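Local coordinates for fatty acid multifunctional protein (atmfp2) (Arabidopsis thaliana, PDB 2WTB) that catalyses enoyl-CoA hydration and 3-hydroxyacyl-CoA dehydrogenation in peroxisomal fatty acid beta-oxidation, a pathway used during seed germination, at residues K564-I567 / I568-M571; M501-P504 / Y505-A509; V194-A197 / R198-A201; Y37-K40 / S41-E45. All coordinates share one frame; numbering follows the deposited sequence.

Interaction 1. Residues K564-I567 / I568-M571; sequences KSMI and IPLM
M566 meets P569 and L570 where the chain turns into helix 567-572. The apolar contacts come first. The M566 side chain lies across both partners at about a right angle. Its CG sits 4.0 Å from L570 CG, and its SD rests 4.1 Å from P569 CG. The bend at chi2 (66°) sets SD by the proline ring, and chi3 turns CE away from it. I567 and M571 lie side by side and point the same way, with I567 CG2 4.1 Å from M571 SD.

The backbone bonds mark the first turn. L570 N donates to M566 O at 3.1 Å, nearly straight at 165°. M571 N donates to I567 O at 3.2 Å, but at a more bent 139°. P569 has no N-H to give, and its CD packs 3.2 Å from M566 O instead.

Capping makes the third group. S565 OG accepts a weak bond from I567 N at 3.4 Å. The hydroxyl is turned anti to the serine's own N, which carries it forward to I567 N. The same OG is hydrogen-bonded to E514.

This short helix belongs to the C-terminal part of the dehydrogenase. I567 and I568 rest on helix 498-514, through V513 and M510. I568, P569 and M571 meet F544 and I548 of helix 544-557, and M566 and L570 touch the loop at S611.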
ATOM      1  N   LYS A 564      -1.191  23.876 -23.310  1.00 92.84           N
ATOM      2  CA  LYS A 564      -1.652  24.872 -22.350  1.00 93.80           C
ATOM      3  C   LYS A 564      -3.087  25.294 -22.643  1.00 98.18           C
ATOM      4  O   LYS A 564      -3.327  26.254 -23.377  1.00100.38           O
ATOM      5  CB  LYS A 564      -0.731  26.094 -22.359  1.00 93.01           C
ATOM      6  N   SER A 565      -4.037  24.567 -22.068  1.00 99.87           N
ATOM      7  CA  SER A 565      -5.449  24.884 -22.237  1.00 99.25           C
ATOM      8  C   SER A 565      -5.820  26.132 -21.441  1.00102.38           C
ATOM      9  O   SER A 565      -5.584  26.207 -20.235  1.00 97.14           O
ATOM     10  CB  SER A 565      -6.320  23.702 -21.809  1.00 95.64           C
ATOM     11  OG  SER A 565      -7.696  24.004 -21.963  1.00105.12           O
ATOM     12  N   MET A 566      -6.404  27.108 -22.124  1.00110.66           N
ATOM     13  CA  MET A 566      -6.756  28.373 -21.495  1.00110.49           C
ATOM     14  C   MET A 566      -8.024  28.242 -20.654  1.00112.47           C
ATOM     15  O   MET A 566      -8.494  29.218 -20.069  1.00114.15           O
ATOM     16  CB  MET A 566      -6.935  29.462 -22.557  1.00109.25           C
ATOM     17  CG  MET A 566      -6.676  30.871 -22.052  1.00108.22           C
ATOM     18  SD  MET A 566      -4.949  31.130 -21.598  1.00143.43           S
ATOM     19  CE  MET A 566      -4.141  30.917 -23.183  1.00102.47           C
ATOM     20  N   ILE A 567      -8.569  27.030 -20.592  1.00112.82           N
ATOM     21  CA  ILE A 567      -9.803  26.779 -19.853  1.00114.85           C
ATOM     22  C   ILE A 567      -9.710  27.228 -18.396  1.00115.32           C
ATOM     23  O   ILE A 567     -10.489  28.069 -17.949  1.00116.26           O
ATOM     24  CB  ILE A 567     -10.208  25.289 -19.907  1.00103.00           C
ATOM     25  CG1 ILE A 567     -10.552  24.882 -21.341  1.00 97.48           C
ATOM     26  CG2 ILE A 567     -11.389  25.021 -18.984  1.00 88.94           C
ATOM     27  CD1 ILE A 567     -10.993  23.441 -21.474  1.00 89.37           C
ATOM     28  N   ILE A 568      -8.756  26.667 -17.660  1.00111.50           N
ATOM     29  CA  ILE A 568      -8.589  27.003 -16.249  1.00107.15           C
ATOM     30  C   ILE A 568      -8.374  28.499 -16.010  1.00107.45           C
ATOM     31  O   ILE A 568      -9.091  29.107 -15.215  1.00108.91           O
ATOM     32  CB  ILE A 568      -7.446  26.199 -15.593  1.00100.11           C
ATOM     33  CG1 ILE A 568      -7.870  24.745 -15.387  1.00 97.69           C
ATOM     34  CG2 ILE A 568      -7.051  26.822 -14.265  1.00 98.75           C
ATOM     35  CD1 ILE A 568      -6.863  23.923 -14.618  1.00 90.00           C
ATOM     36  N   PRO A 569      -7.383  29.099 -16.694  1.00106.89           N
ATOM     37  CA  PRO A 569      -7.111  30.529 -16.500  1.00108.67           C
ATOM     38  C   PRO A 569      -8.360  31.389 -16.678  1.00112.84           C
ATOM     39  O   PRO A 569      -8.620  32.266 -15.855  1.00110.50           O
ATOM     40  CB  PRO A 569      -6.092  30.838 -17.600  1.00103.47           C
ATOM     41  CG  PRO A 569      -5.395  29.546 -17.828  1.00 99.32           C
ATOM     42  CD  PRO A 569      -6.447  28.489 -17.654  1.00105.42           C
ATOM     43  N   LEU A 570      -9.119  31.134 -17.738  1.00118.26           N
ATOM     44  CA  LEU A 570     -10.335  31.894 -18.010  1.00120.80           C
ATOM     45  C   LEU A 570     -11.342  31.778 -16.868  1.00134.32           C
ATOM     46  O   LEU A 570     -12.132  32.692 -16.631  1.00143.95           O
ATOM     47  CB  LEU A 570     -10.972  31.436 -19.323  1.00110.13           C
ATOM     48  CG  LEU A 570     -10.228  31.819 -20.602  1.00107.95           C
ATOM     49  CD1 LEU A 570     -10.816  31.098 -21.806  1.00110.16           C
ATOM     50  CD2 LEU A 570     -10.258  33.324 -20.808  1.00109.76           C
ATOM     51  N   MET A 571     -11.312  30.651 -16.165  1.00131.44           N
ATOM     52  CA  MET A 571     -12.202  30.436 -15.032  1.00127.41           C
ATOM     53  C   MET A 571     -11.705  31.193 -13.807  1.00129.83           C
ATOM     54  O   MET A 571     -12.496  31.737 -13.035  1.00125.64           O
ATOM     55  CB  MET A 571     -12.316  28.945 -14.711  1.00121.82           C
ATOM     56  CG  MET A 571     -12.876  28.104 -15.843  1.00116.98           C
ATOM     57  SD  MET A 571     -12.971  26.357 -15.410  1.00169.74           S
ATOM     58  CE  MET A 571     -14.075  26.418 -14.001  1.00111.91           C
TER

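Interaction 2. Residues M501-P504 / Y505-A509; sequences MFFP and YTQAA
Helix 498-514 is kinked at P504, and around this kink F502 meets Y505 and F503 meets Q507. F502 and Y505 form a T-shaped pair. The edge of the F502 ring is turned to the face of the Y505 ring, with ring centroids 5.9 Å apart and planes at 85°. F502 CD1 is the atom that leads, 4.1 Å from Y505 CB, which lies near the plane of the F502 ring. The tyrosine ring is swung into place by chi1 of -178°, which sets CG opposite the residue's own N. Y505 CB also sits 3.0 Å from F502 O.

P504 has no N-H, so its nitrogen makes no bond to the preceding turn. Helical bonding runs on past it: A508 N donates to P504 O at 2.7 Å and 164°. The helix lies in the C-terminal domain of the 3-hydroxyacyl-CoA dehydrogenase part. Helix 624-644 packs against it, bringing F632 to Y505.

F503 and Q507 meet next to the loop at T562. Q507 CD lies in the plane of the F503 ring, at its edge. Q507 NE2 comes obliquely to 3.6 Å from F503 CD1. On one face of that ring stands P504 CD. Q507 OE1 accepts from Y563 N. With Q507 replaced by an alanine, Y563 N would probably lose its acceptor and a gap would open at the edge of F503. The F503 ring also stacks with F554 of helix 544-557.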
ATOM      1  N   MET A 501       5.006  12.185 -14.524  1.00 70.12           N
ATOM      2  CA  MET A 501       4.336  11.023 -15.083  1.00 69.16           C
ATOM      3  C   MET A 501       2.908  11.359 -15.499  1.00 77.96           C
ATOM      4  O   MET A 501       2.454  10.974 -16.578  1.00 76.20           O
ATOM      5  CB  MET A 501       4.308   9.915 -14.036  1.00 68.96           C
ATOM      6  CG  MET A 501       4.457   8.515 -14.577  1.00 70.13           C
ATOM      7  SD  MET A 501       4.499   7.335 -13.218  1.00 80.75           S
ATOM      8  CE  MET A 501       5.055   5.868 -14.071  1.00193.38           C
ATOM      9  N   PHE A 502       2.206  12.086 -14.635  1.00 79.02           N
ATOM     10  CA  PHE A 502       0.782  12.340 -14.822  1.00 79.83           C
ATOM     11  C   PHE A 502       0.451  13.731 -15.355  1.00 81.46           C
ATOM     12  O   PHE A 502      -0.715  14.128 -15.374  1.00 83.27           O
ATOM     13  CB  PHE A 502       0.023  12.094 -13.514  1.00 70.33           C
ATOM     14  CG  PHE A 502      -0.245  10.645 -13.236  1.00 68.24           C
ATOM     15  CD1 PHE A 502      -1.390  10.037 -13.718  1.00 80.76           C
ATOM     16  CD2 PHE A 502       0.649   9.888 -12.502  1.00 62.07           C
ATOM     17  CE1 PHE A 502      -1.641   8.701 -13.469  1.00 79.46           C
ATOM     18  CE2 PHE A 502       0.402   8.554 -12.248  1.00 64.32           C
ATOM     19  CZ  PHE A 502      -0.744   7.960 -12.732  1.00 66.84           C
ATOM     20  N   PHE A 503       1.462  14.474 -15.793  1.00 71.07           N
ATOM     21  CA  PHE A 503       1.196  15.801 -16.339  1.00 74.56           C
ATOM     22  C   PHE A 503       0.430  15.746 -17.668  1.00 74.12           C
ATOM     23  O   PHE A 503      -0.402  16.614 -17.931  1.00 68.77           O
ATOM     24  CB  PHE A 503       2.469  16.659 -16.431  1.00 71.75           C
ATOM     25  CG  PHE A 503       3.197  16.553 -17.744  1.00 75.85           C
ATOM     26  CD1 PHE A 503       2.685  17.143 -18.889  1.00 81.60           C
ATOM     27  CD2 PHE A 503       4.413  15.893 -17.824  1.00 73.58           C
ATOM     28  CE1 PHE A 503       3.357  17.052 -20.094  1.00 85.93           C
ATOM     29  CE2 PHE A 503       5.093  15.801 -19.024  1.00 73.49           C
ATOM     30  CZ  PHE A 503       4.565  16.383 -20.160  1.00 83.90           C
ATOM     31  N   PRO A 504       0.701  14.726 -18.505  1.00 76.16           N
ATOM     32  CA  PRO A 504      -0.055  14.567 -19.755  1.00 81.97           C
ATOM     33  C   PRO A 504      -1.516  14.200 -19.496  1.00 77.10           C
ATOM     34  O   PRO A 504      -2.399  14.568 -20.269  1.00 77.34           O
ATOM     35  CB  PRO A 504       0.658  13.401 -20.452  1.00 74.06           C
ATOM     36  CG  PRO A 504       2.006  13.337 -19.823  1.00 73.83           C
ATOM     37  CD  PRO A 504       1.790  13.739 -18.401  1.00 69.56           C
ATOM     38  N   TYR A 505      -1.746  13.467 -18.411  1.00 75.77           N
ATOM     39  CA  TYR A 505      -3.076  13.060 -17.973  1.00 58.11           C
ATOM     40  C   TYR A 505      -4.099  14.185 -18.103  1.00 76.97           C
ATOM     41  O   TYR A 505      -5.058  14.080 -18.868  1.00 82.29           O
ATOM     42  CB  TYR A 505      -2.979  12.602 -16.520  1.00 77.81           C
ATOM     43  CG  TYR A 505      -4.247  12.089 -15.882  1.00 75.46           C
ATOM     44  CD1 TYR A 505      -4.879  10.947 -16.354  1.00 74.96           C
ATOM     45  CD2 TYR A 505      -4.780  12.720 -14.766  1.00 75.79           C
ATOM     46  CE1 TYR A 505      -6.027  10.468 -15.749  1.00 76.95           C
ATOM     47  CE2 TYR A 505      -5.922  12.248 -14.155  1.00 76.13           C
ATOM     48  CZ  TYR A 505      -6.542  11.123 -14.648  1.00 76.38           C
ATOM     49  OH  TYR A 505      -7.679  10.658 -14.033  1.00 75.09           O
ATOM     50  N   THR A 506      -3.886  15.261 -17.355  1.00 68.66           N
ATOM     51  CA  THR A 506      -4.808  16.393 -17.356  1.00 66.83           C
ATOM     52  C   THR A 506      -4.864  17.136 -18.692  1.00 68.35           C
ATOM     53  O   THR A 506      -5.923  17.609 -19.099  1.00 67.90           O
ATOM     54  CB  THR A 506      -4.473  17.384 -16.227  1.00 64.78           C
ATOM     55  OG1 THR A 506      -5.052  16.919 -15.003  1.00 70.32           O
ATOM     56  CG2 THR A 506      -5.024  18.764 -16.543  1.00 75.38           C
ATOM     57  N   GLN A 507      -3.729  17.239 -19.372  1.00 70.44           N
ATOM     58  CA  GLN A 507      -3.676  17.963 -20.637  1.00 72.47           C
ATOM     59  C   GLN A 507      -4.378  17.203 -21.758  1.00 77.52           C
ATOM     60  O   GLN A 507      -5.046  17.805 -22.598  1.00 81.69           O
ATOM     61  CB  GLN A 507      -2.229  18.275 -21.023  1.00 79.07           C
ATOM     62  CG  GLN A 507      -1.537  19.233 -20.066  1.00 89.55           C
ATOM     63  CD  GLN A 507      -0.093  19.497 -20.445  1.00101.50           C
ATOM     64  OE1 GLN A 507       0.343  19.158 -21.545  1.00105.28           O
ATOM     65  NE2 GLN A 507       0.658  20.103 -19.530  1.00 99.49           N
ATOM     66  N   ALA A 508      -4.228  15.883 -21.766  1.00 74.77           N
ATOM     67  CA  ALA A 508      -4.893  15.051 -22.763  1.00 74.09           C
ATOM     68  C   ALA A 508      -6.401  15.167 -22.606  1.00 87.71           C
ATOM     69  O   ALA A 508      -7.140  15.221 -23.589  1.00 94.72           O
ATOM     70  CB  ALA A 508      -4.460  13.606 -22.626  1.00 66.04           C
ATOM     71  N   ALA A 509      -6.850  15.203 -21.357  1.00 79.82           N
ATOM     72  CA  ALA A 509      -8.263  15.349 -21.055  1.00 76.73           C
ATOM     73  C   ALA A 509      -8.795  16.674 -21.593  1.00 87.91           C
ATOM     74  O   ALA A 509      -9.779  16.706 -22.334  1.00 93.60           O
ATOM     75  CB  ALA A 509      -8.491  15.255 -19.558  1.00 66.29           C
TER

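Interaction 3. Residues V194-A197 / R198-A201; sequences VTTA and RRWA
R198 N donates to V194 O at 3.0 Å, the first of four successive i to i+4 bonds. R199 N follows to T195 O at 3.1 Å. W200 N reaches T196 O at 2.8 Å, and A201 N reaches A197 O at 2.8 Å.

The side chains add contacts to the same carbonyls. R198 CG packs 3.2 Å from T195 O and 3.5 Å from V194 O. Its chi1 of 66° places CG between the residue's own N and carbonyl carbon, which folds the chain back over the preceding turn. W200 CB lies 3.3 Å from T196 O. The end of R199 runs past T196, with R199 NH2 4.3 Å from T196 CG2.

The polar ends find partners further out. R198 NH1 forms a salt bridge with D16, and R199 NH1 forms one with D203. T196 OG1 bonds to E192 O one turn earlier. The W200 ring makes a cation-pi contact with K209.

A197, A201 and the W200 indole pack on the sheet. A197 sits on V56, V106 and I128, A201 on A54 and V106, and W200 on A126 and V106. A helix laid in this way over a mainly parallel sheet fits the crotonase fold of the hydratase/isomerase part.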
ATOM      1  N   VAL A 194       2.928 -21.954  26.275  1.00 50.50           N
ATOM      2  CA  VAL A 194       3.020 -23.391  26.018  1.00 47.08           C
ATOM      3  C   VAL A 194       2.598 -24.239  27.216  1.00 42.97           C
ATOM      4  O   VAL A 194       1.971 -25.285  27.054  1.00 50.55           O
ATOM      5  CB  VAL A 194       4.436 -23.789  25.566  1.00 45.22           C
ATOM      6  CG1 VAL A 194       4.594 -25.300  25.562  1.00 33.79           C
ATOM      7  CG2 VAL A 194       4.723 -23.211  24.193  1.00 46.10           C
ATOM      8  N   THR A 195       2.940 -23.784  28.416  1.00 40.39           N
ATOM      9  CA  THR A 195       2.534 -24.472  29.637  1.00 47.41           C
ATOM     10  C   THR A 195       1.015 -24.530  29.746  1.00 49.93           C
ATOM     11  O   THR A 195       0.438 -25.579  30.035  1.00 54.19           O
ATOM     12  CB  THR A 195       3.100 -23.781  30.893  1.00 52.88           C
ATOM     13  OG1 THR A 195       4.480 -24.127  31.048  1.00 52.02           O
ATOM     14  CG2 THR A 195       2.340 -24.221  32.129  1.00 69.27           C
ATOM     15  N   THR A 196       0.370 -23.393  29.518  1.00 34.52           N
ATOM     16  CA  THR A 196      -1.083 -23.327  29.543  1.00 48.36           C
ATOM     17  C   THR A 196      -1.678 -24.254  28.487  1.00 45.99           C
ATOM     18  O   THR A 196      -2.654 -24.957  28.746  1.00 50.55           O
ATOM     19  CB  THR A 196      -1.584 -21.890  29.310  1.00 56.30           C
ATOM     20  OG1 THR A 196      -1.115 -21.040  30.366  1.00 62.70           O
ATOM     21  CG2 THR A 196      -3.105 -21.851  29.277  1.00 56.24           C
ATOM     22  N   ALA A 197      -1.075 -24.268  27.304  1.00 46.61           N
ATOM     23  CA  ALA A 197      -1.597 -25.066  26.199  1.00 52.70           C
ATOM     24  C   ALA A 197      -1.560 -26.564  26.488  1.00 52.76           C
ATOM     25  O   ALA A 197      -2.541 -27.271  26.243  1.00 49.64           O
ATOM     26  CB  ALA A 197      -0.860 -24.746  24.906  1.00 30.86           C
ATOM     27  N   ARG A 198      -0.436 -27.053  27.007  1.00 46.86           N
ATOM     28  CA  ARG A 198      -0.318 -28.476  27.316  1.00 49.13           C
ATOM     29  C   ARG A 198      -1.228 -28.875  28.483  1.00 47.36           C
ATOM     30  O   ARG A 198      -1.750 -29.989  28.519  1.00 48.02           O
ATOM     31  CB  ARG A 198       1.140 -28.884  27.579  1.00 50.78           C
ATOM     32  CG  ARG A 198       1.759 -28.278  28.823  1.00 49.67           C
ATOM     33  CD  ARG A 198       3.019 -29.025  29.249  1.00 53.10           C
ATOM     34  NE  ARG A 198       4.121 -28.868  28.303  1.00 53.80           N
ATOM     35  CZ  ARG A 198       4.691 -29.871  27.642  1.00 60.56           C
ATOM     36  NH1 ARG A 198       4.269 -31.116  27.823  1.00 63.87           N
ATOM     37  NH2 ARG A 198       5.691 -29.632  26.803  1.00 53.03           N
ATOM     38  N   ARG A 199      -1.422 -27.960  29.428  1.00 37.02           N
ATOM     39  CA  ARG A 199      -2.369 -28.180  30.512  1.00 38.99           C
ATOM     40  C   ARG A 199      -3.790 -28.242  29.954  1.00 54.16           C
ATOM     41  O   ARG A 199      -4.607 -29.063  30.379  1.00 46.98           O
ATOM     42  CB  ARG A 199      -2.271 -27.060  31.548  1.00 39.32           C
ATOM     43  CG  ARG A 199      -3.234 -27.216  32.716  1.00 55.28           C
ATOM     44  CD  ARG A 199      -3.311 -25.949  33.562  1.00 69.13           C
ATOM     45  NE  ARG A 199      -3.973 -24.859  32.851  1.00 91.66           N
ATOM     46  CZ  ARG A 199      -5.292 -24.698  32.790  1.00110.60           C
ATOM     47  NH1 ARG A 199      -6.095 -25.559  33.399  1.00116.76           N
ATOM     48  NH2 ARG A 199      -5.809 -23.677  32.118  1.00115.18           N
ATOM     49  N   TRP A 200      -4.076 -27.366  28.997  1.00 53.51           N
ATOM     50  CA  TRP A 200      -5.383 -27.330  28.354  1.00 46.65           C
ATOM     51  C   TRP A 200      -5.617 -28.623  27.576  1.00 47.54           C
ATOM     52  O   TRP A 200      -6.702 -29.203  27.629  1.00 46.73           O
ATOM     53  CB  TRP A 200      -5.479 -26.121  27.419  1.00 38.32           C
ATOM     54  CG  TRP A 200      -6.882 -25.748  27.042  1.00 58.13           C
ATOM     55  CD1 TRP A 200      -7.691 -26.394  26.152  1.00 66.59           C
ATOM     56  CD2 TRP A 200      -7.639 -24.634  27.534  1.00 48.65           C
ATOM     57  NE1 TRP A 200      -8.905 -25.756  26.066  1.00 67.27           N
ATOM     58  CE2 TRP A 200      -8.898 -24.673  26.904  1.00 56.89           C
ATOM     59  CE3 TRP A 200      -7.375 -23.612  28.451  1.00 50.91           C
ATOM     60  CZ2 TRP A 200      -9.892 -23.729  27.161  1.00 54.42           C
ATOM     61  CZ3 TRP A 200      -8.364 -22.674  28.705  1.00 41.95           C
ATOM     62  CH2 TRP A 200      -9.605 -22.739  28.061  1.00 46.52           C
ATOM     63  N   ALA A 201      -4.587 -29.075  26.867  1.00 41.39           N
ATOM     64  CA  ALA A 201      -4.678 -30.279  26.048  1.00 39.16           C
ATOM     65  C   ALA A 201      -5.031 -31.522  26.862  1.00 49.34           C
ATOM     66  O   ALA A 201      -5.836 -32.345  26.431  1.00 49.14           O
ATOM     67  CB  ALA A 201      -3.386 -30.495  25.281  1.00 30.13           C
TER

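Interaction 4. Residues Y37-K40 / S41-E45; sequences YNLK and SNYEE
L39 lies alongside the Y43 ring, the two side chains pointing the same way. L39 CD1 comes 3.8 Å from Y43 CE2. Both residues are on helix 33-46, the helix of a beta-alpha-beta unit with strands 18-24 and 54-59 in the hydratase part. L39 and Y43 face that sheet and share I21 as a neighbour. Y43 also covers I55 and I57, and its OH is hydrogen-bonded to S105.

K40 is turned to another side, against Y88 and L97 of helix 88-99. Its chain runs extended until chi4, where a bend of -81° brings NZ over to E44. The salt bridge K40 NZ to E44 OE2 is 2.7 Å long. The ammonium meets the syn side of that oxygen, 26° out of the carboxylate plane. K40 CE lies 3.2 Å from the same OE2. Were K40 a methionine, the E44 carboxylate would be likely to lose the ammonium that now faces its OE2.

N42 packs its CB 3.1 Å from L39 O, while its ND2 bonds to T9 of strand 8-13. Backbone bonds run i to i+4 along the segment, such as Y43 N to L39 O at 2.9 Å. One carbonyl has two donors from a single residue: Y37 O accepts S41 N at 3.1 Å and S41 OG at 3.2 Å, from opposite faces of its plane.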
ATOM      1  N   TYR A  37       4.317 -30.543   5.325  1.00 65.37           N
ATOM      2  CA  TYR A  37       4.571 -31.974   5.185  1.00 74.91           C
ATOM      3  C   TYR A  37       5.323 -32.533   6.388  1.00 65.99           C
ATOM      4  O   TYR A  37       5.159 -33.700   6.745  1.00 66.66           O
ATOM      5  CB  TYR A  37       5.317 -32.280   3.883  1.00 86.60           C
ATOM      6  CG  TYR A  37       4.536 -31.900   2.645  1.00 94.85           C
ATOM      7  CD1 TYR A  37       3.178 -32.178   2.549  1.00 99.26           C
ATOM      8  CD2 TYR A  37       5.154 -31.272   1.571  1.00 94.89           C
ATOM      9  CE1 TYR A  37       2.456 -31.832   1.423  1.00104.88           C
ATOM     10  CE2 TYR A  37       4.439 -30.924   0.440  1.00100.53           C
ATOM     11  CZ  TYR A  37       3.090 -31.208   0.371  1.00106.35           C
ATOM     12  OH  TYR A  37       2.371 -30.866  -0.751  1.00110.25           O
ATOM     13  N   ASN A  38       6.148 -31.698   7.010  1.00 59.22           N
ATOM     14  CA  ASN A  38       6.783 -32.073   8.263  1.00 73.16           C
ATOM     15  C   ASN A  38       5.728 -32.185   9.352  1.00 75.59           C
ATOM     16  O   ASN A  38       5.811 -33.040  10.233  1.00 80.68           O
ATOM     17  CB  ASN A  38       7.845 -31.048   8.663  1.00 81.96           C
ATOM     18  CG  ASN A  38       9.072 -31.105   7.779  1.00 90.61           C
ATOM     19  OD1 ASN A  38       9.148 -31.910   6.852  1.00 95.57           O
ATOM     20  ND2 ASN A  38      10.045 -30.246   8.063  1.00 95.59           N
ATOM     21  N   LEU A  39       4.733 -31.309   9.278  1.00 67.96           N
ATOM     22  CA  LEU A  39       3.626 -31.307  10.223  1.00 61.98           C
ATOM     23  C   LEU A  39       2.804 -32.580  10.061  1.00 67.91           C
ATOM     24  O   LEU A  39       2.468 -33.248  11.042  1.00 60.52           O
ATOM     25  CB  LEU A  39       2.749 -30.076   9.993  1.00 48.95           C
ATOM     26  CG  LEU A  39       1.646 -29.803  11.010  1.00 45.39           C
ATOM     27  CD1 LEU A  39       2.238 -29.636  12.398  1.00 47.46           C
ATOM     28  CD2 LEU A  39       0.867 -28.566  10.611  1.00 48.40           C
ATOM     29  N   LYS A  40       2.486 -32.908   8.813  1.00 70.99           N
ATOM     30  CA  LYS A  40       1.766 -34.131   8.488  1.00 62.13           C
ATOM     31  C   LYS A  40       2.462 -35.339   9.104  1.00 68.35           C
ATOM     32  O   LYS A  40       1.826 -36.169   9.749  1.00 79.00           O
ATOM     33  CB  LYS A  40       1.656 -34.296   6.970  1.00 53.67           C
ATOM     34  CG  LYS A  40       1.028 -35.607   6.515  1.00 58.46           C
ATOM     35  CD  LYS A  40       0.916 -35.653   4.996  1.00 73.21           C
ATOM     36  CE  LYS A  40       0.252 -36.934   4.509  1.00 75.87           C
ATOM     37  NZ  LYS A  40       1.201 -38.081   4.447  1.00 80.09           N
ATOM     38  N   SER A  41       3.774 -35.428   8.904  1.00 62.40           N
ATOM     39  CA  SER A  41       4.558 -36.523   9.463  1.00 60.36           C
ATOM     40  C   SER A  41       4.488 -36.505  10.983  1.00 58.68           C
ATOM     41  O   SER A  41       4.282 -37.540  11.617  1.00 56.20           O
ATOM     42  CB  SER A  41       6.013 -36.439   9.000  1.00 73.30           C
ATOM     43  OG  SER A  41       6.108 -36.592   7.594  1.00 90.27           O
ATOM     44  N   ASN A  42       4.664 -35.320  11.560  1.00 58.58           N
ATOM     45  CA  ASN A  42       4.545 -35.148  13.002  1.00 66.96           C
ATOM     46  C   ASN A  42       3.288 -35.824  13.522  1.00 75.18           C
ATOM     47  O   ASN A  42       3.341 -36.632  14.452  1.00 77.23           O
ATOM     48  CB  ASN A  42       4.511 -33.663  13.367  1.00 69.05           C
ATOM     49  CG  ASN A  42       5.872 -33.007  13.285  1.00 68.99           C
ATOM     50  OD1 ASN A  42       6.903 -33.664  13.429  1.00 74.04           O
ATOM     51  ND2 ASN A  42       5.883 -31.698  13.062  1.00 61.57           N
ATOM     52  N   TYR A  43       2.156 -35.493  12.907  1.00 63.45           N
ATOM     53  CA  TYR A  43       0.863 -35.991  13.361  1.00 62.84           C
ATOM     54  C   TYR A  43       0.711 -37.497  13.182  1.00 63.38           C
ATOM     55  O   TYR A  43       0.208 -38.188  14.069  1.00 61.68           O
ATOM     56  CB  TYR A  43      -0.285 -35.232  12.684  1.00 46.59           C
ATOM     57  CG  TYR A  43      -0.742 -34.030  13.482  1.00 55.93           C
ATOM     58  CD1 TYR A  43      -1.750 -34.147  14.432  1.00 58.69           C
ATOM     59  CD2 TYR A  43      -0.151 -32.786  13.307  1.00 58.20           C
ATOM     60  CE1 TYR A  43      -2.167 -33.058  15.176  1.00 54.46           C
ATOM     61  CE2 TYR A  43      -0.562 -31.690  14.046  1.00 62.70           C
ATOM     62  CZ  TYR A  43      -1.571 -31.833  14.979  1.00 57.01           C
ATOM     63  OH  TYR A  43      -1.983 -30.749  15.719  1.00 50.59           O
ATOM     64  N   GLU A  44       1.154 -38.005  12.039  1.00 65.40           N
ATOM     65  CA  GLU A  44       1.056 -39.432  11.770  1.00 69.95           C
ATOM     66  C   GLU A  44       1.830 -40.221  12.816  1.00 70.31           C
ATOM     67  O   GLU A  44       1.460 -41.342  13.160  1.00 79.53           O
ATOM     68  CB  GLU A  44       1.557 -39.752  10.362  1.00 65.23           C
ATOM     69  CG  GLU A  44       0.709 -39.126   9.270  1.00 66.30           C
ATOM     70  CD  GLU A  44       1.214 -39.447   7.881  1.00 82.11           C
ATOM     71  OE1 GLU A  44       2.278 -40.093   7.769  1.00 92.29           O
ATOM     72  OE2 GLU A  44       0.544 -39.052   6.902  1.00 81.40           O
ATOM     73  N   GLU A  45       2.900 -39.623  13.329  1.00 60.11           N
ATOM     74  CA  GLU A  45       3.691 -40.245  14.382  1.00 66.69           C
ATOM     75  C   GLU A  45       3.003 -40.117  15.736  1.00 67.16           C
ATOM     76  O   GLU A  45       2.870 -41.096  16.471  1.00 75.41           O
ATOM     77  CB  GLU A  45       5.090 -39.627  14.446  1.00 72.20           C
ATOM     78  CG  GLU A  45       5.873 -40.007  15.696  1.00 72.99           C
ATOM     79  CD  GLU A  45       7.277 -39.430  15.711  1.00 74.47           C
ATOM     80  OE1 GLU A  45       7.688 -38.828  14.696  1.00 69.90           O
ATOM     81  OE2 GLU A  45       7.972 -39.584  16.739  1.00 72.39           O
TER

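In the fold
From the N terminus the order is interaction 4, 3, 2, 1. Each joins segments adjacent in sequence and closes no long loop. They run in series, so none nests or crosses. Interactions 4 and 3 share the hydratase/isomerase part, with centres about 20 Å apart. Their helices, 33-46 and 193-205, pack on opposite faces of one sheet, both on strands 18-24 and 54-59, the second also on 105-109 and 126-129. Interactions 2 and 1 lie in the C-terminal dehydrogenase domain, with centres about 15 Å apart. Helix 498-514 carries interaction 2 and, through M510 and V513, supports interaction 1. The two pairs stand on opposite sides of the chain's centre, and the Rossmann-type NAD-binding part comes between them in sequence.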